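Local structure of 3-oxoacyl-[acyl-carrier-protein] synthase, mitochondrial (Arabidopsis thaliana, 2IX4) at residues Gly160-Ser163 against Met164-Phe168; Thr108-Glu111 against Glu112-Thr116; Gly217-Ser221 against Arg222-Thr226. The protein catalyses the condensation steps of mitochondrial fatty acid synthesis, extending an acyl chain by two carbons taken from malonyl-ACP. One frame throughout, in Å; residues are numbered along the deposited sequence. Where two conformers were deposited one is given.

How the contacts relate
From the N terminus the chain meets contact 2 first, then contact 1, then contact 3. They stand in series and none encloses or crosses another, since each closes just a turn or two of backbone. Contact 2 (108-116) spans the short helix 110-114 and delivers the chain into strand 116-122. Contact 1 (160-168) ends helix 157-166 ahead of strand 172-173, which pairs with strand 116-122; the two contacts touch, Gly167 and Phe168 packing on Lys113 and Thr116. Contact 3 (217-226) finishes helix 212-220 on the opposite side of the chain's centre, its own centre about 36 Å from that of contact 1, beside bound hexanoic acid. All three touch the second subunit.

Contact 1 of 3, residues Gly160-Ser163 against Met164-Phe168; sequences GHVS and MKYGF
Backbone bonds carry the last turns of helix 157-166 across from Gly160-Ser163 to Met164-Phe168. Met164 N donates to Gly160 O at 3.0 Å, and the same i to i+4 pattern joins Lys165 N to His161 O and Tyr166 N to Val162 O. At the end the pattern changes: Gly167 adopts a positive phi (76°), a helix C terminus ended by a glycine, and Phe168 N reaches back five residues to Ser163 O at 2.9 Å, in the carbonyl plane and on a lone pair. Gly167 N adds a weak, bent bond to the same oxygen, so Ser163 O is gripped twice.

Among the side chains, Ser163 folds its hydroxyl between the backbone N and the carbonyl carbon (chi1 60°), where OG lies close to two backbone oxygens, Ser159 O and Gly160 O (2.8 Å), either of which could take its one proton.

The ring contacts are those of Tyr166 and Phe168. Val162 CG1 lies 4.0 Å from Tyr166 CD1, and Val162 O meets the edge of that ring near its plane, 3.1 Å from the same CD1. Lys165 CG lies over the centre of one face of the Tyr166 ring, 3.9 Å above the plane. Tyr166 CB in turn sits over the centre of the Phe168 ring, 3.4 Å above it. The tyrosine hydroxyl is hydrogen-bonded to Asp97 OD2; a leucine here would probably cost Asp97 its bond with the phenol and leave Lys165 CG without a flat surface to rest on.

Tyr166 and Phe168 both pack on Leu100 of helix 87-102, whereas Val162 and Ser163 rest against Val118 of strand 116-122. Met164 meets His284 of the second subunit, so this helix end is wedged between helix 87-102, the sheet and the dimer partner.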
loop_
_atom_site.group_PDB
_atom_site.type_symbol
_atom_site.label_atom_id
_atom_site.label_comp_id
_atom_site.label_asym_id
_atom_site.label_seq_id
_atom_site.Cartn_x
_atom_site.Cartn_y
_atom_site.Cartn_z
ATOM N N GLY A 160 -2.944 11.548 -0.722
ATOM C CA GLY A 160 -3.309 12.480 -1.783
ATOM C C GLY A 160 -4.049 13.699 -1.262
ATOM O O GLY A 160 -3.706 14.833 -1.605
ATOM N N HIS A 161 -5.056 13.464 -0.421
ATOM C CA HIS A 161 -5.875 14.548 0.130
ATOM C C HIS A 161 -5.118 15.426 1.125
ATOM O O HIS A 161 -5.334 16.637 1.171
ATOM C CB HIS A 161 -7.144 13.989 0.768
ATOM C CG HIS A 161 -8.164 13.538 -0.228
ATOM N ND1 HIS A 161 -9.250 14.309 -0.580
ATOM C CD2 HIS A 161 -8.259 12.400 -0.956
ATOM C CE1 HIS A 161 -9.974 13.662 -1.474
ATOM N NE2 HIS A 161 -9.394 12.502 -1.721
ATOM N N VAL A 162 -4.242 14.815 1.918
ATOM C CA VAL A 162 -3.395 15.557 2.857
ATOM C C VAL A 162 -2.401 16.453 2.105
ATOM O O VAL A 162 -2.317 17.652 2.378
ATOM C CB VAL A 162 -2.678 14.615 3.874
ATOM C CG1 VAL A 162 -1.668 15.382 4.732
ATOM C CG2 VAL A 162 -3.702 13.922 4.771
ATOM N N SER A 163 -1.678 15.877 1.144
ATOM C CA SER A 163 -0.713 16.633 0.339
ATOM C C SER A 163 -1.364 17.806 -0.389
ATOM O O SER A 163 -0.812 18.904 -0.411
ATOM C CB SER A 163 -0.003 15.721 -0.662
ATOM O OG SER A 163 -0.931 15.124 -1.545
ATOM N N MET A 164 -2.538 17.562 -0.972
ATOM C CA MET A 164 -3.320 18.601 -1.652
ATOM C C MET A 164 -3.717 19.750 -0.731
ATOM O O MET A 164 -3.621 20.919 -1.114
ATOM C CB MET A 164 -4.590 18.008 -2.263
ATOM C CG MET A 164 -4.417 17.357 -3.623
ATOM S SD MET A 164 -5.962 16.612 -4.209
ATOM C CE MET A 164 -7.016 18.053 -4.352
ATOM N N LYS A 165 -4.174 19.414 0.475
ATOM C CA LYS A 165 -4.671 20.418 1.414
ATOM C C LYS A 165 -3.585 21.419 1.815
ATOM O O LYS A 165 -3.851 22.616 1.938
ATOM C CB LYS A 165 -5.281 19.752 2.657
ATOM C CG LYS A 165 -5.935 20.730 3.640
ATOM C CD LYS A 165 -6.644 19.998 4.774
ATOM C CE LYS A 165 -7.085 20.954 5.884
ATOM N NZ LYS A 165 -8.095 21.955 5.417
ATOM N N TYR A 166 -2.362 20.925 1.991
ATOM C CA TYR A 166 -1.270 21.744 2.519
ATOM C C TYR A 166 -0.210 22.111 1.475
ATOM O O TYR A 166 0.708 22.879 1.761
ATOM C CB TYR A 166 -0.640 21.050 3.731
ATOM C CG TYR A 166 -1.651 20.683 4.791
ATOM C CD1 TYR A 166 -2.141 19.383 4.895
ATOM C CD2 TYR A 166 -2.146 21.647 5.671
ATOM C CE1 TYR A 166 -3.081 19.042 5.858
ATOM C CE2 TYR A 166 -3.087 21.318 6.638
ATOM C CZ TYR A 166 -3.549 20.017 6.723
ATOM O OH TYR A 166 -4.483 19.690 7.674
ATOM N N GLY A 167 -0.355 21.572 0.267
ATOM C CA GLY A 167 0.572 21.856 -0.825
ATOM C C GLY A 167 1.887 21.118 -0.670
ATOM O O GLY A 167 2.930 21.609 -1.096
ATOM N N PHE A 168 1.833 19.937 -0.061
ATOM C CA PHE A 168 3.036 19.155 0.209
ATOM C C PHE A 168 3.470 18.381 -1.031
ATOM O O PHE A 168 2.740 17.508 -1.514
ATOM C CB PHE A 168 2.825 18.217 1.408
ATOM C CG PHE A 168 2.662 18.931 2.732
ATOM C CD1 PHE A 168 2.008 18.308 3.789
ATOM C CD2 PHE A 168 3.157 20.224 2.921
ATOM C CE1 PHE A 168 1.855 18.950 5.019
ATOM C CE2 PHE A 168 3.005 20.879 4.146
ATOM C CZ PHE A 168 2.353 20.239 5.198
#

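Contact 2 of 3, residues Thr108-Glu111 against Glu112-Thr116; sequences TEEE and EKERT
Glu110 and Lys113 approach because the glutamate folds at chi2 (-67°) while the lysine runs extended from CG, bringing OE2 of Glu110 to 4.1 Å from NZ of Lys113. That is too long for a salt bridge, and two waters span the interval: each donates to Glu110 OE2 and accepts from Lys113 NZ, and one of them also donates to Thr108 O. Along its way the lysine chain passes Glu109 O, with CG 3.4 Å from that oxygen.

Glu110 also faces Glu114, one turn on, whose CG packs 3.1 Å from Glu110 O. The two carboxylates come within 4.0 Å, OE1 of Glu110 to OE2 of Glu114, with their planes 55° apart. Beneath them the backbone holds this short helix, Glu109 at the N-cap: Lys113 N bonds Glu109 O at 3.1 Å, and Glu114 N bonds Glu110 O at 2.9 Å.

Two like charges this close would probably repel if left alone, but Lys294 of the second subunit forms salt bridges to both, and Gln169 also bonds Glu110 OE1. The paired carboxylates thus share one lysine of the second subunit, which probably offsets their repulsion at the dimer interface.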
loop_
_atom_site.group_PDB
_atom_site.type_symbol
_atom_site.label_atom_id
_atom_site.label_comp_id
_atom_site.label_asym_id
_atom_site.label_seq_id
_atom_site.Cartn_x
_atom_site.Cartn_y
_atom_site.Cartn_z
ATOM N N THR A 108 4.369 28.136 4.030
ATOM C CA THR A 108 3.821 28.892 2.912
ATOM C C THR A 108 4.809 28.923 1.746
ATOM O O THR A 108 4.414 29.114 0.594
ATOM C CB THR A 108 3.489 30.335 3.328
ATOM O OG1 THR A 108 4.653 30.942 3.899
ATOM C CG2 THR A 108 2.365 30.353 4.352
ATOM N N GLU A 109 6.090 28.732 2.054
ATOM C CA GLU A 109 7.153 28.806 1.059
ATOM C C GLU A 109 7.231 27.512 0.262
ATOM O O GLU A 109 7.150 26.424 0.836
ATOM C CB GLU A 109 8.498 29.098 1.732
ATOM C CG GLU A 109 8.595 30.487 2.373
ATOM C CD GLU A 109 8.685 31.613 1.352
ATOM O OE1 GLU A 109 8.123 32.700 1.611
ATOM O OE2 GLU A 109 9.318 31.417 0.291
ATOM N N GLU A 110 7.387 27.639 -1.056
ATOM C CA GLU A 110 7.435 26.477 -1.950
ATOM C C GLU A 110 8.616 25.562 -1.643
ATOM O O GLU A 110 8.506 24.343 -1.769
ATOM C CB GLU A 110 7.451 26.906 -3.424
ATOM C CG GLU A 110 6.097 27.382 -3.971
ATOM C CD GLU A 110 5.047 26.277 -4.046
ATOM O OE1 GLU A 110 5.399 25.111 -4.336
ATOM O OE2 GLU A 110 3.856 26.578 -3.816
ATOM N N GLU A 111 9.733 26.157 -1.227
ATOM C CA GLU A 111 10.934 25.403 -0.855
ATOM C C GLU A 111 10.674 24.367 0.248
ATOM O O GLU A 111 11.093 23.211 0.129
ATOM C CB GLU A 111 12.060 26.360 -0.449
ATOM C CG GLU A 111 13.359 25.673 -0.050
ATOM C CD GLU A 111 14.538 26.626 -0.027
ATOM O OE1 GLU A 111 15.399 26.520 -0.924
ATOM O OE2 GLU A 111 14.600 27.489 0.876
ATOM N N GLU A 112 9.981 24.800 1.302
ATOM C CA GLU A 112 9.646 23.953 2.447
ATOM C C GLU A 112 8.550 22.948 2.088
ATOM O O GLU A 112 8.607 21.786 2.496
ATOM C CB GLU A 112 9.210 24.811 3.646
ATOM C CG GLU A 112 10.254 25.827 4.124
ATOM C CD GLU A 112 9.761 26.716 5.263
ATOM O OE1 GLU A 112 10.581 27.054 6.145
ATOM O OE2 GLU A 112 8.567 27.091 5.281
ATOM N N LYS A 113 7.564 23.411 1.321
ATOM C CA LYS A 113 6.447 22.578 0.843
ATOM C C LYS A 113 6.945 21.409 -0.005
ATOM O O LYS A 113 6.466 20.282 0.125
ATOM C CB LYS A 113 5.484 23.416 0.003
ATOM C CG LYS A 113 4.531 24.307 0.781
ATOM C CD LYS A 113 3.595 25.010 -0.191
ATOM C CE LYS A 113 2.492 25.768 0.516
ATOM N NZ LYS A 113 1.516 26.324 -0.464
ATOM N N GLU A 114 7.912 21.699 -0.873
ATOM C CA GLU A 114 8.532 20.696 -1.739
ATOM C C GLU A 114 9.375 19.690 -0.962
ATOM O O GLU A 114 9.610 18.573 -1.435
ATOM C CB GLU A 114 9.393 21.377 -2.806
ATOM C CG GLU A 114 8.601 22.051 -3.917
ATOM C CD GLU A 114 9.475 22.871 -4.854
ATOM O OE1 GLU A 114 10.712 22.677 -4.867
ATOM O OE2 GLU A 114 8.920 23.718 -5.584
ATOM N N ARG A 115 9.827 20.085 0.227
ATOM C CA ARG A 115 10.615 19.200 1.092
ATOM C C ARG A 115 9.767 18.446 2.121
ATOM O O ARG A 115 10.301 17.714 2.957
ATOM C CB ARG A 115 11.753 19.973 1.776
ATOM C CG ARG A 115 12.893 20.381 0.837
ATOM C CD ARG A 115 13.556 19.163 0.178
ATOM N NE ARG A 115 14.385 18.398 1.109
ATOM C CZ ARG A 115 14.923 17.209 0.845
ATOM N NH1 ARG A 115 14.716 16.621 -0.325
ATOM N NH2 ARG A 115 15.668 16.600 1.758
ATOM N N THR A 116 8.448 18.623 2.043
ATOM C CA THR A 116 7.500 17.932 2.922
ATOM C C THR A 116 6.684 16.904 2.143
ATOM O O THR A 116 6.026 17.240 1.162
ATOM C CB THR A 116 6.535 18.927 3.602
ATOM O OG1 THR A 116 7.290 19.971 4.231
ATOM C CG2 THR A 116 5.664 18.220 4.650
HETATM O O HOH W 1 3.374 28.529 -1.953
HETATM O O HOH W 2 1.538 25.227 -3.335
HETATM O O HOH W 3 12.997 22.372 -2.378
#

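Contact 3 of 3, residues Gly217-Ser221 against Arg222-Thr226; sequences GFSRS and RALST. With 6NA (hexanoic acid), chain C.
Gly217-Ser221 ends helix 212-220 in a Schellman motif with the residues that follow: Arg222 takes a left-handed backbone conformation (phi 61°), Ala223 N donates a nearly straight bond to Phe218 O at 3.0 Å, nearly along the C=O axis, and Arg222 N adds a weak bond to Ser219 O.

The reversal folds the next side chains back on the helix. Ala223 CB comes 4.4 Å from Phe218 CD1, the apolar touch that often accompanies this motif, and lies obliquely to the ring. Leu224 makes the closer packing: its CG is 3.6 Å from Phe218 CB, and its CD1 reaches 3.6 Å from Ser219 OG, a hydroxyl that is itself hydrogen-bonded to Val215 O a turn earlier. With its branch carbon anti to the carbonyl carbon (chi1 -60°), Leu224 straddles Phe218 CB, both methyls being near that atom.

Phe218 has CG anti to its own carbonyl carbon too (chi1 -79°), and its ring leads away from the turn into the acyl pocket. There the outer edge of the ring meets hexanoic acid, CZ lying 3.4 Å from CG of the ligand, while the ligand's CB lies at the edge in the ring plane. Phe218 thus forms part of the wall beside the acyl chain, about 6 Å from the side chain of Cys179, the predicted active-site cysteine.

Ile248, in the loop before strand 251-259, packs on both Phe218 and Leu224, and Phe246 of the same loop exchanges backbone hydrogen bonds with Ala223 and Ser225. From the second subunit Ile150 touches Phe218 and Arg143 O accepts a bond from Arg220, so the end of helix 212-220 is held between that loop and the dimer partner.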
loop_
_atom_site.group_PDB
_atom_site.type_symbol
_atom_site.label_atom_id
_atom_site.label_comp_id
_atom_site.label_asym_id
_atom_site.label_seq_id
_atom_site.Cartn_x
_atom_site.Cartn_y
_atom_site.Cartn_z
ATOM N N GLY A 217 -16.977 -10.597 6.950
ATOM C CA GLY A 217 -15.742 -11.139 6.388
ATOM C C GLY A 217 -14.772 -11.604 7.458
ATOM O O GLY A 217 -14.288 -12.731 7.411
ATOM N N PHE A 218 -14.488 -10.733 8.425
ATOM C CA PHE A 218 -13.620 -11.087 9.550
ATOM C C PHE A 218 -14.220 -12.159 10.467
ATOM O O PHE A 218 -13.481 -12.940 11.073
ATOM C CB PHE A 218 -13.231 -9.849 10.358
ATOM C CG PHE A 218 -12.128 -9.036 9.739
ATOM C CD1 PHE A 218 -10.825 -9.531 9.679
ATOM C CD2 PHE A 218 -12.385 -7.769 9.230
ATOM C CE1 PHE A 218 -9.799 -8.774 9.114
ATOM C CE2 PHE A 218 -11.369 -7.003 8.663
ATOM C CZ PHE A 218 -10.075 -7.510 8.605
ATOM N N SER A 219 -15.549 -12.191 10.569
ATOM C CA SER A 219 -16.238 -13.250 11.316
ATOM C C SER A 219 -16.079 -14.613 10.647
ATOM O O SER A 219 -16.025 -15.639 11.330
ATOM C CB SER A 219 -17.725 -12.937 11.478
ATOM O OG SER A 219 -17.934 -11.827 12.330
ATOM N N ARG A 220 -16.017 -14.621 9.317
ATOM C CA ARG A 220 -15.884 -15.865 8.561
ATOM C C ARG A 220 -14.452 -16.394 8.627
ATOM O O ARG A 220 -14.225 -17.603 8.553
ATOM C CB ARG A 220 -16.328 -15.672 7.108
ATOM C CG ARG A 220 -17.064 -16.871 6.506
ATOM C CD ARG A 220 -18.451 -17.017 7.124
ATOM N NE ARG A 220 -19.322 -17.920 6.375
ATOM C CZ ARG A 220 -19.629 -19.159 6.751
ATOM N NH1 ARG A 220 -19.134 -19.663 7.876
ATOM N NH2 ARG A 220 -20.433 -19.900 6.000
ATOM N N SER A 221 -13.494 -15.478 8.767
ATOM C CA SER A 221 -12.093 -15.830 9.011
ATOM C C SER A 221 -11.884 -16.330 10.443
ATOM O O SER A 221 -10.792 -16.791 10.791
ATOM C CB SER A 221 -11.182 -14.627 8.748
ATOM O OG SER A 221 -11.122 -14.321 7.365
ATOM N N ARG A 222 -12.937 -16.233 11.259
ATOM C CA ARG A 222 -12.907 -16.609 12.679
ATOM C C ARG A 222 -11.890 -15.768 13.454
ATOM O O ARG A 222 -11.182 -16.263 14.335
ATOM C CB ARG A 222 -12.659 -18.115 12.843
ATOM C CG ARG A 222 -13.751 -18.977 12.233
ATOM C CD ARG A 222 -13.248 -20.371 11.917
ATOM N NE ARG A 222 -14.298 -21.205 11.335
ATOM C CZ ARG A 222 -14.133 -22.465 10.942
ATOM N NH1 ARG A 222 -12.950 -23.058 11.063
ATOM N NH2 ARG A 222 -15.153 -23.138 10.425
ATOM N N ALA A 223 -11.836 -14.485 13.118
ATOM C CA ALA A 223 -10.863 -13.574 13.697
ATOM C C ALA A 223 -11.457 -12.690 14.794
ATOM O O ALA A 223 -10.712 -12.094 15.577
ATOM C CB ALA A 223 -10.237 -12.714 12.602
ATOM N N LEU A 224 -12.788 -12.616 14.848
ATOM C CA LEU A 224 -13.482 -11.680 15.741
ATOM C C LEU A 224 -14.037 -12.301 17.020
ATOM O O LEU A 224 -14.395 -13.481 17.053
ATOM C CB LEU A 224 -14.610 -10.951 14.997
ATOM C CG LEU A 224 -14.270 -10.084 13.779
ATOM C CD1 LEU A 224 -15.492 -9.308 13.305
ATOM C CD2 LEU A 224 -13.122 -9.129 14.066
ATOM N N SER A 225 -14.106 -11.477 18.066
ATOM C CA SER A 225 -14.749 -11.831 19.330
ATOM C C SER A 225 -16.257 -12.007 19.135
ATOM O O SER A 225 -16.897 -11.174 18.493
ATOM C CB SER A 225 -14.487 -10.727 20.358
ATOM O OG SER A 225 -15.194 -10.957 21.561
ATOM N N THR A 226 -16.820 -13.082 19.688
ATOM C CA THR A 226 -18.250 -13.379 19.521
ATOM C C THR A 226 -19.026 -13.635 20.824
ATOM O O THR A 226 -20.234 -13.391 20.881
ATOM C CB THR A 226 -18.495 -14.586 18.570
ATOM O OG1 THR A 226 -18.103 -15.803 19.215
ATOM C CG2 THR A 226 -17.729 -14.426 17.256
HETATM C CA 6NA C . -6.179 -7.978 9.299
HETATM C C 6NA C . -4.887 -7.415 9.843
HETATM O O 6NA C . -3.819 -7.933 9.564
HETATM C CB 6NA C . -6.388 -7.467 7.878
HETATM C CG 6NA C . -7.049 -6.090 7.878
HETATM C CD 6NA C . -6.346 -5.148 6.917
HETATM C C6 6NA C . -6.318 -3.739 7.463
#